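Isocitrate dehydrogenase [NAD] subunit 1, mitochondrial (Saccharomyces cerevisiae, PDB 3BLX) forms, with a second subunit type, the octameric mitochondrial enzyme that oxidatively decarboxylates isocitrate to 2-oxoglutarate with NAD in the citric acid cycle. Local coordinates at residues 38-42 with 43-47; 311-314 with 315-319; 336-339 with 340-344. All coordinates share one frame; numbering follows the deposited sequence.

Interaction 1. Residues 38-42 with 43-47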
# COMPACT_ATOMS: atom_id res chain seq x y z
N THR E 38 40.09 -8.69 -9.41
CA THR E 38 41.33 -9.47 -9.31
C THR E 38 41.70 -9.82 -7.86
O THR E 38 41.96 -10.98 -7.53
CB THR E 38 42.52 -8.72 -9.99
OG1 THR E 38 42.29 -8.57 -11.40
CG2 THR E 38 43.80 -9.48 -9.81
N ILE E 39 41.75 -8.83 -7.00
CA ILE E 39 41.97 -9.11 -5.59
C ILE E 39 40.92 -10.05 -5.01
O ILE E 39 41.22 -10.90 -4.16
CB ILE E 39 41.97 -7.83 -4.77
CG1 ILE E 39 43.07 -6.89 -5.26
CG2 ILE E 39 42.12 -8.15 -3.30
CD1 ILE E 39 43.07 -5.52 -4.58
N PHE E 40 39.68 -9.92 -5.46
CA PHE E 40 38.59 -10.74 -4.91
C PHE E 40 38.69 -12.21 -5.30
O PHE E 40 38.50 -13.06 -4.47
CB PHE E 40 37.21 -10.18 -5.28
CG PHE E 40 36.67 -9.17 -4.29
CD1 PHE E 40 37.51 -8.29 -3.64
CD2 PHE E 40 35.32 -9.07 -4.05
CE1 PHE E 40 37.02 -7.35 -2.75
CE2 PHE E 40 34.83 -8.14 -3.18
CZ PHE E 40 35.67 -7.28 -2.52
N GLU E 41 38.97 -12.50 -6.56
CA GLU E 41 39.19 -13.88 -6.99
C GLU E 41 40.41 -14.49 -6.29
O GLU E 41 40.42 -15.67 -5.96
CB GLU E 41 39.32 -13.99 -8.51
CG GLU E 41 40.64 -13.49 -9.07
CD GLU E 41 40.84 -13.81 -10.55
OE1 GLU E 41 41.81 -13.29 -11.15
OE2 GLU E 41 40.02 -14.59 -11.11
N ALA E 42 41.43 -13.67 -6.06
CA ALA E 42 42.67 -14.13 -5.46
C ALA E 42 42.46 -14.53 -4.02
O ALA E 42 43.14 -15.41 -3.50
CB ALA E 42 43.73 -13.04 -5.53
N GLU E 43 41.52 -13.87 -3.37
CA GLU E 43 41.24 -14.12 -1.97
C GLU E 43 40.10 -15.15 -1.89
O GLU E 43 39.70 -15.57 -0.80
CB GLU E 43 40.83 -12.81 -1.32
CG GLU E 43 40.95 -12.81 0.17
CD GLU E 43 42.38 -12.80 0.64
OE1 GLU E 43 42.63 -13.10 1.82
OE2 GLU E 43 43.27 -12.50 -0.18
N ASN E 44 39.60 -15.54 -3.06
CA ASN E 44 38.51 -16.49 -3.19
C ASN E 44 37.29 -16.16 -2.32
O ASN E 44 36.85 -16.96 -1.48
CB ASN E 44 39.00 -17.92 -2.94
CG ASN E 44 38.23 -18.95 -3.74
OD1 ASN E 44 37.97 -18.78 -4.93
ND2 ASN E 44 37.86 -20.02 -3.08
N ILE E 45 36.76 -14.96 -2.52
CA ILE E 45 35.62 -14.45 -1.76
C ILE E 45 34.33 -14.93 -2.42
O ILE E 45 34.26 -15.03 -3.65
CB ILE E 45 35.68 -12.89 -1.69
CG1 ILE E 45 36.89 -12.45 -0.87
CG2 ILE E 45 34.42 -12.29 -1.09
CD1 ILE E 45 37.06 -10.95 -0.73
N PRO E 46 33.32 -15.25 -1.59
CA PRO E 46 32.04 -15.81 -2.05
C PRO E 46 31.13 -14.74 -2.66
O PRO E 46 30.01 -14.53 -2.23
CB PRO E 46 31.40 -16.37 -0.77
CG PRO E 46 32.33 -16.06 0.35
CD PRO E 46 33.33 -15.07 -0.13
N ILE E 47 31.63 -14.07 -3.68
CA ILE E 47 30.86 -13.05 -4.34
C ILE E 47 30.82 -13.31 -5.83
O ILE E 47 31.85 -13.51 -6.46
CB ILE E 47 31.43 -11.66 -4.03
CG1 ILE E 47 31.15 -11.30 -2.58
CG2 ILE E 47 30.83 -10.62 -4.96
CD1 ILE E 47 31.58 -9.93 -2.19

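Interaction 2. Residues 311-314 with 315-319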
# COMPACT_ATOMS: atom_id res chain seq x y z
N ILE E 311 42.28 -7.39 3.34
CA ILE E 311 42.45 -6.56 2.16
C ILE E 311 42.85 -5.15 2.53
O ILE E 311 43.66 -4.53 1.86
CB ILE E 311 41.19 -6.50 1.33
CG1 ILE E 311 40.93 -7.86 0.70
CG2 ILE E 311 41.32 -5.41 0.29
CD1 ILE E 311 39.62 -7.94 -0.04
N SER E 312 42.29 -4.67 3.63
CA SER E 312 42.61 -3.33 4.09
C SER E 312 44.06 -3.22 4.59
O SER E 312 44.74 -2.23 4.33
CB SER E 312 41.64 -2.90 5.19
OG SER E 312 41.81 -1.52 5.52
N LYS E 313 44.52 -4.23 5.31
CA LYS E 313 45.89 -4.24 5.82
C LYS E 313 46.88 -4.33 4.65
O LYS E 313 47.86 -3.60 4.57
CB LYS E 313 46.10 -5.40 6.79
CG LYS E 313 47.39 -5.34 7.58
CD LYS E 313 47.52 -6.52 8.53
CE LYS E 313 48.75 -6.39 9.41
NZ LYS E 313 48.82 -7.49 10.41
N ALA E 314 46.60 -5.23 3.72
CA ALA E 314 47.39 -5.32 2.50
C ALA E 314 47.59 -3.97 1.77
O ALA E 314 48.71 -3.64 1.40
CB ALA E 314 46.80 -6.38 1.54
N VAL E 315 46.53 -3.19 1.55
CA VAL E 315 46.73 -1.98 0.78
C VAL E 315 47.41 -0.90 1.61
O VAL E 315 48.20 -0.13 1.08
CB VAL E 315 45.46 -1.43 0.03
CG1 VAL E 315 44.40 -2.50 -0.12
CG2 VAL E 315 44.90 -0.20 0.69
N HIS E 316 47.13 -0.85 2.91
CA HIS E 316 47.78 0.13 3.77
C HIS E 316 49.28 -0.14 3.86
O HIS E 316 50.09 0.80 3.89
CB HIS E 316 47.17 0.11 5.17
CG HIS E 316 45.79 0.69 5.22
ND1 HIS E 316 45.49 1.93 4.71
CD2 HIS E 316 44.63 0.20 5.72
CE1 HIS E 316 44.21 2.18 4.89
NE2 HIS E 316 43.66 1.15 5.50
N GLU E 317 49.63 -1.42 3.91
CA GLU E 317 51.01 -1.87 3.99
C GLU E 317 51.71 -1.57 2.67
O GLU E 317 52.81 -1.01 2.66
CB GLU E 317 51.04 -3.38 4.26
CG GLU E 317 52.34 -3.92 4.85
CD GLU E 317 52.18 -5.36 5.32
OE1 GLU E 317 51.32 -5.62 6.20
OE2 GLU E 317 52.92 -6.24 4.82
N THR E 318 51.07 -1.94 1.57
CA THR E 318 51.64 -1.67 0.26
C THR E 318 51.93 -0.18 0.01
O THR E 318 52.96 0.17 -0.56
CB THR E 318 50.76 -2.20 -0.86
OG1 THR E 318 50.65 -3.62 -0.75
CG2 THR E 318 51.36 -1.84 -2.22
N ILE E 319 51.03 0.71 0.43
CA ILE E 319 51.26 2.12 0.18
C ILE E 319 52.23 2.72 1.23
O ILE E 319 52.91 3.72 0.96
CB ILE E 319 49.93 3.00 -0.02
CG1 ILE E 319 49.56 3.75 1.25
CG2 ILE E 319 48.76 2.22 -0.59
CD1 ILE E 319 50.13 5.15 1.26

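Interaction 3. Residues 336-339 with 340-344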
# COMPACT_ATOMS: atom_id res chain seq x y z
N THR E 336 48.10 -2.10 -12.34
CA THR E 336 48.36 -3.53 -12.33
C THR E 336 49.50 -3.95 -11.38
O THR E 336 49.37 -4.93 -10.64
CB THR E 336 48.67 -4.02 -13.75
OG1 THR E 336 47.45 -4.42 -14.37
CG2 THR E 336 49.61 -5.22 -13.75
N ASP E 337 50.61 -3.21 -11.41
CA ASP E 337 51.72 -3.50 -10.51
C ASP E 337 51.25 -3.39 -9.07
O ASP E 337 51.55 -4.24 -8.24
CB ASP E 337 52.89 -2.53 -10.75
CG ASP E 337 53.57 -2.73 -12.11
OD1 ASP E 337 53.46 -3.85 -12.69
OD2 ASP E 337 54.22 -1.76 -12.60
N PHE E 338 50.52 -2.33 -8.79
CA PHE E 338 50.05 -2.04 -7.45
C PHE E 338 49.12 -3.15 -6.98
O PHE E 338 49.23 -3.63 -5.86
CB PHE E 338 49.34 -0.68 -7.46
CG PHE E 338 48.87 -0.23 -6.12
CD1 PHE E 338 49.77 -0.03 -5.09
CD2 PHE E 338 47.53 0.01 -5.89
CE1 PHE E 338 49.33 0.40 -3.85
CE2 PHE E 338 47.09 0.44 -4.65
CZ PHE E 338 47.99 0.63 -3.63
N THR E 339 48.21 -3.57 -7.86
CA THR E 339 47.28 -4.65 -7.55
C THR E 339 48.03 -5.93 -7.22
O THR E 339 47.76 -6.56 -6.19
CB THR E 339 46.32 -4.94 -8.72
OG1 THR E 339 45.58 -3.76 -9.03
CG2 THR E 339 45.36 -6.05 -8.35
N ASN E 340 48.98 -6.30 -8.09
CA ASN E 340 49.76 -7.52 -7.90
C ASN E 340 50.59 -7.54 -6.60
O ASN E 340 50.70 -8.58 -5.96
CB ASN E 340 50.62 -7.79 -9.13
CG ASN E 340 49.80 -8.18 -10.34
OD1 ASN E 340 48.69 -8.72 -10.20
ND2 ASN E 340 50.33 -7.90 -11.53
N GLU E 341 51.13 -6.38 -6.21
CA GLU E 341 51.83 -6.24 -4.95
C GLU E 341 50.90 -6.51 -3.77
O GLU E 341 51.28 -7.13 -2.79
CB GLU E 341 52.44 -4.84 -4.80
CG GLU E 341 53.93 -4.78 -4.39
CD GLU E 341 54.30 -5.55 -3.11
OE1 GLU E 341 54.37 -4.91 -2.03
OE2 GLU E 341 54.56 -6.78 -3.17
N ILE E 342 49.67 -6.02 -3.87
CA ILE E 342 48.68 -6.23 -2.82
C ILE E 342 48.32 -7.70 -2.71
O ILE E 342 48.34 -8.27 -1.63
CB ILE E 342 47.41 -5.38 -3.05
CG1 ILE E 342 47.70 -3.90 -2.74
CG2 ILE E 342 46.26 -5.86 -2.18
CD1 ILE E 342 46.66 -2.96 -3.34
N ILE E 343 48.00 -8.32 -3.85
CA ILE E 343 47.69 -9.73 -3.90
C ILE E 343 48.86 -10.55 -3.35
O ILE E 343 48.65 -11.59 -2.72
CB ILE E 343 47.42 -10.16 -5.34
CG1 ILE E 343 46.14 -9.49 -5.83
CG2 ILE E 343 47.30 -11.68 -5.42
CD1 ILE E 343 45.83 -9.80 -7.28
N ASN E 344 50.08 -10.07 -3.58
CA ASN E 344 51.28 -10.75 -3.11
C ASN E 344 51.40 -10.76 -1.59
O ASN E 344 51.77 -11.78 -1.00
CB ASN E 344 52.53 -10.14 -3.77
CG ASN E 344 53.81 -10.82 -3.33
OD1 ASN E 344 54.02 -11.99 -3.64
ND2 ASN E 344 54.69 -10.09 -2.62

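Interaction 1. Residues 38-42 with 43-47
Phe40, in the last turn of helix 27-42, meets Ile45 and Ile47 as the chain leaves the helix and turns toward strand 47-51. Ile45 sets its CD1 over the centre of the Phe40 ring, 3.9 Å from the centroid and 9° off the normal, a CH-pi contact. With CG1 anti to its own carbonyl carbon (chi1 -66°) and the chain extended beyond, Ile45 carries that methyl back onto the ring. Ile47 comes in obliquely, its CD1 3.8 Å from Phe40 CE2. This is the tight, buried part, also lined by Trp49 and by Ile311 of helix 306-320. Glu43 is buried too, and its OE1 forms a salt bridge with Arg310.

The backbone closes the helix with a Schellman motif at Asn44, which has positive phi. The straightest bond of the motif runs from Ile45 N to Phe40 O, 3.2 Å at 165°; the bond from Asn44 N to Glu41 O, 3.0 Å, is weak. Here the packing is looser: Glu41 is exposed, and Asn44, only partly exposed, makes a weak hydrogen bond through ND2 to Leu302 O of a neighbouring copy of the same subunit. Phe40 thus serves twice, its carbonyl ending the helix and its ring receiving the chain that follows, so the turn into the strand is held by the Schellman backbone bonds together with a CH-pi contact.

Interaction 2. Residues 311-314 with 315-319
Val315 sits one turn after Ile311 on helix 306-320, and its CG1 lies 4.3 Å from Ile311 CG2, a loose apolar pair on the buried side of the helix. Both side chains lie against helix 289-302, Val315 on Ile292 and Ile311 also on Leu299. In the backbone, Val315 N bonds to Ile311 O at 3.2 Å, the ordinary i to i+4 link.

Ala314, also buried, contributes most through its carbonyl. Its O accepts from Thr318 N and from Thr318 OG1, both at 2.9 Å, and the two donors reach it from opposite faces of the carbonyl plane. Thr318 can do this because its OG1 stands beside its own backbone N, anti to the carbonyl carbon (chi1 -62°), which turns the hydroxyl back along the helix. The small methyl of Ala314 meanwhile touches Leu346 of helix 335-347.

On the more open flank Ser312 OG lies 3.2 Å from His316 NE2. Replacing His316 by an alanine would remove the imidazole, and would probably strip Ser312 OG of its ring neighbour and take away one of the side chains packed on Leu113. Farther out, Lys313 NZ and Glu317 OE1 stay 5.2 Å apart, and Glu317 OE2 makes a long, weak ion pair with Lys345 NZ.

The chemistry is divided by face: mostly apolar groups on the core side, polar and charged ones outward; the exception, Thr318, gives its buried hydroxyl proton to a main-chain carbonyl.

Interaction 3. Residues 336-339 with 340-344
Ile342 lies one turn beyond Phe338 on alpha-helix 335-347, and the two side chains slant across each other so that the isoleucine CD1 rests over one face of the phenylalanine ring. The methyl is 3.9 Å from the centroid and 22° off the normal, a CH-pi contact shifted toward the ring's rim. Phe338 holds CG anti to its backbone N (chi1 -177°), which swings the ring out from the helix to lie among Thr318 and Ile319 of helix 306-320.

Thr339 and Ile343 are arranged differently: they run side by side, pointing the same way, with Thr339 CG2 3.9 Å from Ile343 CD1. That pair faces helix 27-42, where both side chains touch Thr38. Thr339 OG1 is hydrogen-bonded to Thr335 O and to Ser35 OG, so the buried hydroxyl is satisfied while its methyl does the packing.

Thr336 and Asn340 form a second parallel pair on the exposed side, with the Thr336 methyl alongside the Asn340 amide. Regular i to i+4 backbone bonds carry all three pairs; that from Ile343 N to Thr339 O is nearly straight, 2.9 Å long with an angle of 172° at the hydrogen.

How the interactions relate
The three contacts come in series along the chain, one near its start and two near its end, yet they gather on one side of the subunit. Interaction 1 ends helix 27-42; interactions 2 and 3 lie on helices 306-320 and 335-347, which follow each other. Their centres are about 16 Å apart (1 and 2), 14 Å (1 and 3) and 10 Å (2 and 3), and every pair touches: Ile311 reaches Phe40, Ile343 reaches Thr38 and Ala42, and Phe338 meets Thr318 and Ile319. Helix 289-302 also packs against all three. As is usual in the isocitrate and isopropylmalate dehydrogenase family, N- and C-terminal parts of the chain thus build one domain together, here through a shared helical core.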